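Ribonucleoside-diphosphate reductase subunit beta (Bacillus halodurans C-125, PDB 2RCC) probably serves as the di-iron small subunit of a class I ribonucleotide reductase, the enzyme that makes deoxyribonucleotides from ribonucleotides for DNA synthesis. Local coordinates at residues H223-L226 with F227-F231; K173-L176 with E177-Y181; F38-A41 with Y42-K46. All blocks are in the same frame, centred on the assembly; numbering follows the deposited sequence.

Contact 1 of 3, residues H223-L226 with F227-F231; sequences HVYL and FTNIF
The amide of N229 lies over one face of the Y225 ring, one turn further along the same helix. Its ND2 stands 3.3 Å from Y225 CZ and is displaced toward the rim; the amide and ring planes are 63° apart, so the group meets the ring tilted rather than stacked flat. With chi1 at 172°, Y225 CG sits beside the carbonyl carbon, and the ring stands out from the helix where the N229 amide can lie over its face. On another side of the helix, L226 and I230 join through their CD1 methyls, 4.0 Å apart. F227 turns back instead, bringing CE2 to 4.1 Å from H223 CB, with its ring oblique to the H223 carbonyl. These i to i+4 pairs belong to helix 207-237, one of the long helices of the ferritin-like bundle, where H223 is, by similarity, an iron ligand. Its imidazole leads away from this turn: NE2 is hydrogen-bonded to Q118 and ND1 to E186, itself a probable iron ligand. The methyls V224 CG1 and T228 CG2 meet at 3.8 Å, facing helix 278-295. The backbone bond from F227 N to H223 O measures 2.9 Å and is nearly straight at 171°.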
loop_
_atom_site.group_PDB
_atom_site.type_symbol
_atom_site.label_atom_id
_atom_site.label_comp_id
_atom_site.label_asym_id
_atom_site.label_seq_id
_atom_site.Cartn_x
_atom_site.Cartn_y
_atom_site.Cartn_z
ATOM N N HIS A 223 5.946 11.945 -1.922
ATOM C CA HIS A 223 6.874 10.843 -1.653
ATOM C C HIS A 223 8.216 11.444 -1.251
ATOM O O HIS A 223 8.798 11.018 -0.233
ATOM C CB HIS A 223 7.048 9.927 -2.864
ATOM C CG HIS A 223 5.794 9.237 -3.339
ATOM N ND1 HIS A 223 5.808 8.293 -4.338
ATOM C CD2 HIS A 223 4.502 9.343 -2.954
ATOM C CE1 HIS A 223 4.580 7.871 -4.583
ATOM N NE2 HIS A 223 3.764 8.495 -3.752
ATOM N N VAL A 224 8.701 12.447 -2.004
ATOM C CA VAL A 224 9.963 13.139 -1.656
ATOM C C VAL A 224 9.870 13.796 -0.275
ATOM O O VAL A 224 10.803 13.749 0.481
ATOM C CB VAL A 224 10.360 14.225 -2.704
ATOM C CG1 VAL A 224 11.566 15.019 -2.225
ATOM C CG2 VAL A 224 10.645 13.581 -4.065
ATOM N N TYR A 225 8.727 14.414 0.044
ATOM C CA TYR A 225 8.502 15.001 1.352
ATOM C C TYR A 225 8.662 13.912 2.445
ATOM O O TYR A 225 9.364 14.140 3.429
ATOM C CB TYR A 225 7.125 15.680 1.398
ATOM C CG TYR A 225 6.669 16.172 2.736
ATOM C CD1 TYR A 225 7.069 17.414 3.238
ATOM C CD2 TYR A 225 5.801 15.409 3.506
ATOM C CE1 TYR A 225 6.637 17.849 4.475
ATOM C CE2 TYR A 225 5.391 15.832 4.726
ATOM C CZ TYR A 225 5.797 17.042 5.204
ATOM O OH TYR A 225 5.307 17.410 6.425
ATOM N N LEU A 226 8.078 12.737 2.233
ATOM C CA LEU A 226 8.208 11.630 3.179
ATOM C C LEU A 226 9.681 11.217 3.350
ATOM O O LEU A 226 10.198 11.112 4.478
ATOM C CB LEU A 226 7.399 10.422 2.720
ATOM C CG LEU A 226 7.483 9.145 3.578
ATOM C CD1 LEU A 226 7.109 9.408 5.014
ATOM C CD2 LEU A 226 6.658 8.047 2.953
ATOM N N PHE A 227 10.333 10.947 2.233
ATOM C CA PHE A 227 11.742 10.518 2.298
ATOM C C PHE A 227 12.695 11.554 2.901
ATOM O O PHE A 227 13.611 11.196 3.638
ATOM C CB PHE A 227 12.240 10.082 0.919
ATOM C CG PHE A 227 11.490 8.906 0.323
ATOM C CD1 PHE A 227 11.331 7.729 1.042
ATOM C CD2 PHE A 227 11.037 8.949 -1.018
ATOM C CE1 PHE A 227 10.672 6.638 0.470
ATOM C CE2 PHE A 227 10.382 7.872 -1.580
ATOM C CZ PHE A 227 10.191 6.726 -0.840
ATOM N N THR A 228 12.521 12.829 2.574
ATOM C CA THR A 228 13.377 13.872 3.145
ATOM C C THR A 228 13.140 14.070 4.649
ATOM O O THR A 228 14.077 14.351 5.419
ATOM C CB THR A 228 13.323 15.203 2.331
ATOM O OG1 THR A 228 12.019 15.759 2.364
ATOM C CG2 THR A 228 13.705 14.976 0.906
ATOM N N ASN A 229 11.896 13.905 5.087
ATOM C CA ASN A 229 11.562 13.935 6.500
ATOM C C ASN A 229 12.238 12.776 7.225
ATOM O O ASN A 229 12.855 12.986 8.265
ATOM C CB ASN A 229 10.049 13.870 6.746
ATOM C CG ASN A 229 9.332 15.213 6.603
ATOM O OD1 ASN A 229 9.923 16.231 6.362
ATOM N ND2 ASN A 229 8.032 15.192 6.782
ATOM N N ILE A 230 12.178 11.571 6.649
ATOM C CA ILE A 230 12.845 10.392 7.253
ATOM C C ILE A 230 14.334 10.628 7.351
ATOM O O ILE A 230 14.944 10.301 8.388
ATOM C CB ILE A 230 12.553 9.062 6.463
ATOM C CG1 ILE A 230 11.100 8.685 6.617
ATOM C CG2 ILE A 230 13.460 7.915 6.978
ATOM C CD1 ILE A 230 10.644 7.662 5.575
ATOM N N PHE A 231 14.926 11.220 6.290
ATOM C CA PHE A 231 16.344 11.541 6.288
ATOM C C PHE A 231 16.709 12.442 7.469
ATOM O O PHE A 231 17.662 12.149 8.227
ATOM C CB PHE A 231 16.743 12.212 4.955
ATOM C CG PHE A 231 18.204 12.540 4.842
ATOM C CD1 PHE A 231 18.706 13.782 5.297
ATOM C CD2 PHE A 231 19.092 11.632 4.290
ATOM C CE1 PHE A 231 20.058 14.086 5.217
ATOM C CE2 PHE A 231 20.455 11.948 4.199
ATOM C CZ PHE A 231 20.934 13.168 4.658
#

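Contact 2 of 3, residues K173-L176 with E177-Y181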
loop_
_atom_site.group_PDB
_atom_site.type_symbol
_atom_site.label_atom_id
_atom_site.label_comp_id
_atom_site.label_asym_id
_atom_site.label_seq_id
_atom_site.Cartn_x
_atom_site.Cartn_y
_atom_site.Cartn_z
ATOM N N LYS A 173 23.307 3.489 8.382
ATOM C CA LYS A 173 24.081 4.182 7.368
ATOM C C LYS A 173 23.658 3.757 5.958
ATOM O O LYS A 173 23.458 4.602 5.118
ATOM C CB LYS A 173 25.572 3.908 7.578
ATOM C CG LYS A 173 26.515 4.705 6.693
ATOM C CD LYS A 173 27.958 4.253 6.930
ATOM C CE LYS A 173 28.921 4.911 5.957
ATOM N NZ LYS A 173 28.909 6.397 6.139
ATOM N N THR A 174 23.557 2.457 5.703
ATOM C CA THR A 174 23.093 1.953 4.390
ATOM C C THR A 174 21.585 2.255 4.167
ATOM O O THR A 174 21.142 2.438 3.026
ATOM C CB THR A 174 23.418 0.457 4.188
ATOM O OG1 THR A 174 22.761 -0.348 5.197
ATOM C CG2 THR A 174 24.928 0.230 4.195
ATOM N N PHE A 175 20.788 2.316 5.234
ATOM C CA PHE A 175 19.387 2.710 5.123
ATOM C C PHE A 175 19.273 4.171 4.683
ATOM O O PHE A 175 18.473 4.511 3.803
ATOM C CB PHE A 175 18.645 2.513 6.433
ATOM C CG PHE A 175 17.172 2.657 6.292
ATOM C CD1 PHE A 175 16.581 3.899 6.427
ATOM C CD2 PHE A 175 16.372 1.560 5.991
ATOM C CE1 PHE A 175 15.177 4.058 6.279
ATOM C CE2 PHE A 175 14.968 1.713 5.837
ATOM C CZ PHE A 175 14.394 2.973 5.988
ATOM N N LEU A 176 20.057 5.036 5.305
ATOM C CA LEU A 176 20.108 6.458 4.940
ATOM C C LEU A 176 20.529 6.640 3.466
ATOM O O LEU A 176 19.941 7.428 2.759
ATOM C CB LEU A 176 21.073 7.211 5.861
ATOM C CG LEU A 176 21.041 8.750 5.824
ATOM C CD1 LEU A 176 19.780 9.245 6.493
ATOM C CD2 LEU A 176 22.234 9.346 6.543
ATOM N N GLU A 177 21.541 5.892 3.028
ATOM C CA GLU A 177 21.998 5.913 1.643
ATOM C C GLU A 177 20.871 5.554 0.700
ATOM O O GLU A 177 20.664 6.216 -0.303
ATOM C CB GLU A 177 23.169 4.965 1.445
ATOM C CG GLU A 177 24.427 5.428 2.156
ATOM C CD GLU A 177 25.565 4.405 2.155
ATOM O OE1 GLU A 177 25.451 3.339 1.489
ATOM O OE2 GLU A 177 26.582 4.696 2.836
ATOM N N SER A 178 20.144 4.504 1.057
ATOM C CA SER A 178 18.974 4.027 0.326
ATOM C C SER A 178 17.849 5.091 0.246
ATOM O O SER A 178 17.205 5.241 -0.790
ATOM C CB SER A 178 18.520 2.706 0.978
ATOM O OG SER A 178 17.288 2.285 0.462
ATOM N N ILE A 179 17.602 5.823 1.336
ATOM C CA ILE A 179 16.648 6.966 1.362
ATOM C C ILE A 179 17.076 8.064 0.380
ATOM O O ILE A 179 16.234 8.656 -0.304
ATOM C CB ILE A 179 16.528 7.586 2.801
ATOM C CG1 ILE A 179 15.755 6.652 3.728
ATOM C CG2 ILE A 179 15.854 8.983 2.787
ATOM C CD1 ILE A 179 14.224 6.627 3.455
ATOM N N VAL A 180 18.378 8.339 0.304
ATOM C CA VAL A 180 18.880 9.341 -0.651
ATOM C C VAL A 180 18.597 8.896 -2.084
ATOM O O VAL A 180 18.160 9.721 -2.895
ATOM C CB VAL A 180 20.389 9.683 -0.468
ATOM C CG1 VAL A 180 20.880 10.638 -1.611
ATOM C CG2 VAL A 180 20.643 10.321 0.938
ATOM N N TYR A 181 18.867 7.619 -2.392
ATOM C CA TYR A 181 18.571 7.096 -3.726
ATOM C C TYR A 181 17.069 7.190 -4.007
ATOM O O TYR A 181 16.697 7.512 -5.127
ATOM C CB TYR A 181 19.053 5.664 -3.935
ATOM C CG TYR A 181 20.520 5.455 -3.706
ATOM C CD1 TYR A 181 21.482 6.256 -4.317
ATOM C CD2 TYR A 181 20.949 4.441 -2.893
ATOM C CE1 TYR A 181 22.842 6.046 -4.090
ATOM C CE2 TYR A 181 22.273 4.223 -2.670
ATOM C CZ TYR A 181 23.220 5.024 -3.249
ATOM O OH TYR A 181 24.545 4.752 -2.976
HETATM O O HOH W 1 26.953 7.441 3.763
#
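The charged ends of K173 and E177, one helical turn apart, are joined by a water. Water 1 accepts a hydrogen bond from K173 NZ at 3.2 Å and donates one to E177 OE2 at 2.9 Å. The charged atoms themselves, K173 NZ and E177 OE2, stay 4.4 Å apart, beyond a salt bridge; the ammonium has a salt bridge of its own to E245 of helix 244-268. The lysine chain runs extended as far as CE and bends only at its last torsion (chi4 62°), which directs NZ to the water. The E177 carboxylate lies back along the preceding turn, with OE2 3.9 Å from K173 CG. A leucine in place of this glutamate would probably leave the bridging water without its acceptor and K173 without this nearby opposite charge. All of this sits near the start of helix 172-187, a helix of the ferritin-like fold that carries the probable iron ligand E186 further on. T174 OG1 is held by N169 O and T171 N, just ahead of the segment. Along the backbone, the carbonyls of K173, T174, F175 and L176 each accept the NH four residues on; the bond from I179 N to F175 O is 2.9 Å. On the apolar side F175 CE1 packs at 3.7 Å against I179 CG1, the ring standing oblique to that carbon.

Contact 3 of 3, residues F38-A41 with Y42-K46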
loop_
_atom_site.group_PDB
_atom_site.type_symbol
_atom_site.label_atom_id
_atom_site.label_comp_id
_atom_site.label_asym_id
_atom_site.label_seq_id
_atom_site.Cartn_x
_atom_site.Cartn_y
_atom_site.Cartn_z
ATOM N N PHE A 38 5.272 10.872 14.728
ATOM C CA PHE A 38 5.436 12.130 13.987
ATOM C C PHE A 38 4.128 12.832 13.682
ATOM O O PHE A 38 3.214 12.272 13.036
ATOM C CB PHE A 38 6.179 11.833 12.674
ATOM C CG PHE A 38 7.531 11.221 12.896
ATOM C CD1 PHE A 38 8.545 11.950 13.504
ATOM C CD2 PHE A 38 7.786 9.914 12.522
ATOM C CE1 PHE A 38 9.802 11.373 13.756
ATOM C CE2 PHE A 38 9.016 9.333 12.777
ATOM C CZ PHE A 38 10.039 10.071 13.386
ATOM N N SER A 39 4.049 14.084 14.098
ATOM C CA SER A 39 2.849 14.914 13.910
ATOM C C SER A 39 2.548 15.252 12.442
ATOM O O SER A 39 1.455 15.685 12.123
ATOM C CB SER A 39 2.942 16.175 14.761
ATOM O OG SER A 39 4.078 16.933 14.388
ATOM N N TRP A 40 3.510 15.038 11.554
ATOM C CA TRP A 40 3.313 15.202 10.119
ATOM C C TRP A 40 2.802 13.948 9.390
ATOM O O TRP A 40 2.391 14.067 8.229
ATOM C CB TRP A 40 4.614 15.653 9.421
ATOM C CG TRP A 40 5.829 14.880 9.714
ATOM C CD1 TRP A 40 6.754 15.213 10.608
ATOM C CD2 TRP A 40 6.285 13.653 9.101
ATOM N NE1 TRP A 40 7.753 14.301 10.632
ATOM C CE2 TRP A 40 7.507 13.331 9.708
ATOM C CE3 TRP A 40 5.770 12.789 8.125
ATOM C CZ2 TRP A 40 8.233 12.181 9.382
ATOM C CZ3 TRP A 40 6.490 11.652 7.788
ATOM C CH2 TRP A 40 7.702 11.347 8.423
ATOM N N ALA A 41 2.788 12.779 10.050
ATOM C CA ALA A 41 2.402 11.528 9.361
ATOM C C ALA A 41 0.930 11.483 9.009
ATOM O O ALA A 41 0.615 11.124 7.893
ATOM C CB ALA A 41 2.787 10.260 10.178
ATOM N N TYR A 42 0.037 11.877 9.912
ATOM C CA TYR A 42 -1.418 11.787 9.642
ATOM C C TYR A 42 -1.844 12.823 8.627
ATOM O O TYR A 42 -2.622 12.484 7.735
ATOM C CB TYR A 42 -2.278 11.828 10.922
ATOM C CG TYR A 42 -3.723 11.316 10.862
ATOM C CD1 TYR A 42 -4.211 10.476 9.828
ATOM C CD2 TYR A 42 -4.571 11.539 11.937
ATOM C CE1 TYR A 42 -5.555 9.978 9.846
ATOM C CE2 TYR A 42 -5.887 11.016 11.971
ATOM C CZ TYR A 42 -6.385 10.258 10.931
ATOM O OH TYR A 42 -7.692 9.756 11.036
ATOM N N PRO A 43 -1.391 14.085 8.783
ATOM C CA PRO A 43 -1.626 15.051 7.719
ATOM C C PRO A 43 -1.120 14.613 6.339
ATOM O O PRO A 43 -1.792 14.864 5.347
ATOM C CB PRO A 43 -0.872 16.280 8.202
ATOM C CG PRO A 43 -0.826 16.163 9.631
ATOM C CD PRO A 43 -0.772 14.745 9.954
ATOM N N LEU A 44 0.045 13.972 6.261
ATOM C CA LEU A 44 0.539 13.450 4.981
ATOM C C LEU A 44 -0.387 12.360 4.410
ATOM O O LEU A 44 -0.762 12.390 3.240
ATOM C CB LEU A 44 1.976 12.935 5.141
ATOM C CG LEU A 44 2.637 12.312 3.916
ATOM C CD1 LEU A 44 2.588 13.234 2.674
ATOM C CD2 LEU A 44 4.043 11.970 4.310
ATOM N N TYR A 45 -0.780 11.398 5.236
ATOM C CA TYR A 45 -1.740 10.406 4.815
ATOM C C TYR A 45 -3.003 11.035 4.231
ATOM O O TYR A 45 -3.446 10.668 3.130
ATOM C CB TYR A 45 -2.115 9.458 5.978
ATOM C CG TYR A 45 -3.329 8.613 5.705
ATOM C CD1 TYR A 45 -3.259 7.426 4.965
ATOM C CD2 TYR A 45 -4.571 9.017 6.132
ATOM C CE1 TYR A 45 -4.389 6.683 4.714
ATOM C CE2 TYR A 45 -5.668 8.305 5.849
ATOM C CZ TYR A 45 -5.589 7.132 5.161
ATOM O OH TYR A 45 -6.778 6.458 4.941
ATOM N N LYS A 46 -3.548 12.003 4.944
ATOM C CA LYS A 46 -4.784 12.708 4.542
ATOM C C LYS A 46 -4.624 13.429 3.189
ATOM O O LYS A 46 -5.546 13.407 2.375
ATOM C CB LYS A 46 -5.218 13.703 5.616
ATOM C CG LYS A 46 -5.727 13.071 6.891
ATOM C CD LYS A 46 -5.943 14.102 7.999
ATOM C CE LYS A 46 -6.485 13.431 9.265
ATOM N NZ LYS A 46 -6.697 14.386 10.407
HETATM O O HOH W 2 0.551 12.497 12.666
#
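F38 O is gripped twice, by water 2 at 2.7 Å and by A41 N at 3.1 Å. The same water accepts from Y42 N at 2.9 Å. It thereby spans a gap of 4.5 Å between F38 O and Y42 N, too wide for the direct bond that a regular turn would make. One residue on, P43 has no NH to offer; its ring lies by the S39 carbonyl instead, CD 3.2 Å from S39 O. Direct i to i+4 bonding then takes over: L44 N reaches W40 O at 3.1 Å, and Y45 N reaches A41 O at 3.0 Å with an N-H...O angle of 170°. The W40 indole packs toward helix 207-237, with F38 CB over one of its faces, while L44 CD2 approaches it obliquely at 4.3 Å from CZ3. Further along, the aliphatic chain of K46 passes one face of the Y42 ring, CE lying over its centre, and Y45 CD2 meets the ring's edge in plane. Both phenol hydroxyls are hydrogen-bonded to Q124 of the second subunit, so the two tyrosines carry this turn into the dimer interface. The whole is a helix N-terminus, the first turn of helix 41-50, with a water standing in for a direct backbone bond and a proline just inside.

Along the chain contact 3 comes first, at the start of helix 41-50, then contact 2 on helix 172-187, and last contact 1 on helix 207-237. Contact 1 is the middle piece in space: its centre is about 11 Å from that of contact 2 and about 12 Å from that of contact 3. Contacts 2 and 3 do not touch, their nearest atoms being about 9 Å apart. F231 packs on L176 and V180, joining two helices that carry probable iron ligands, whereas W40 packs on Y225, L226 and N229. Helix 207-237 thus lies between a neighbouring bundle helix and the segment that leads to the dimer interface.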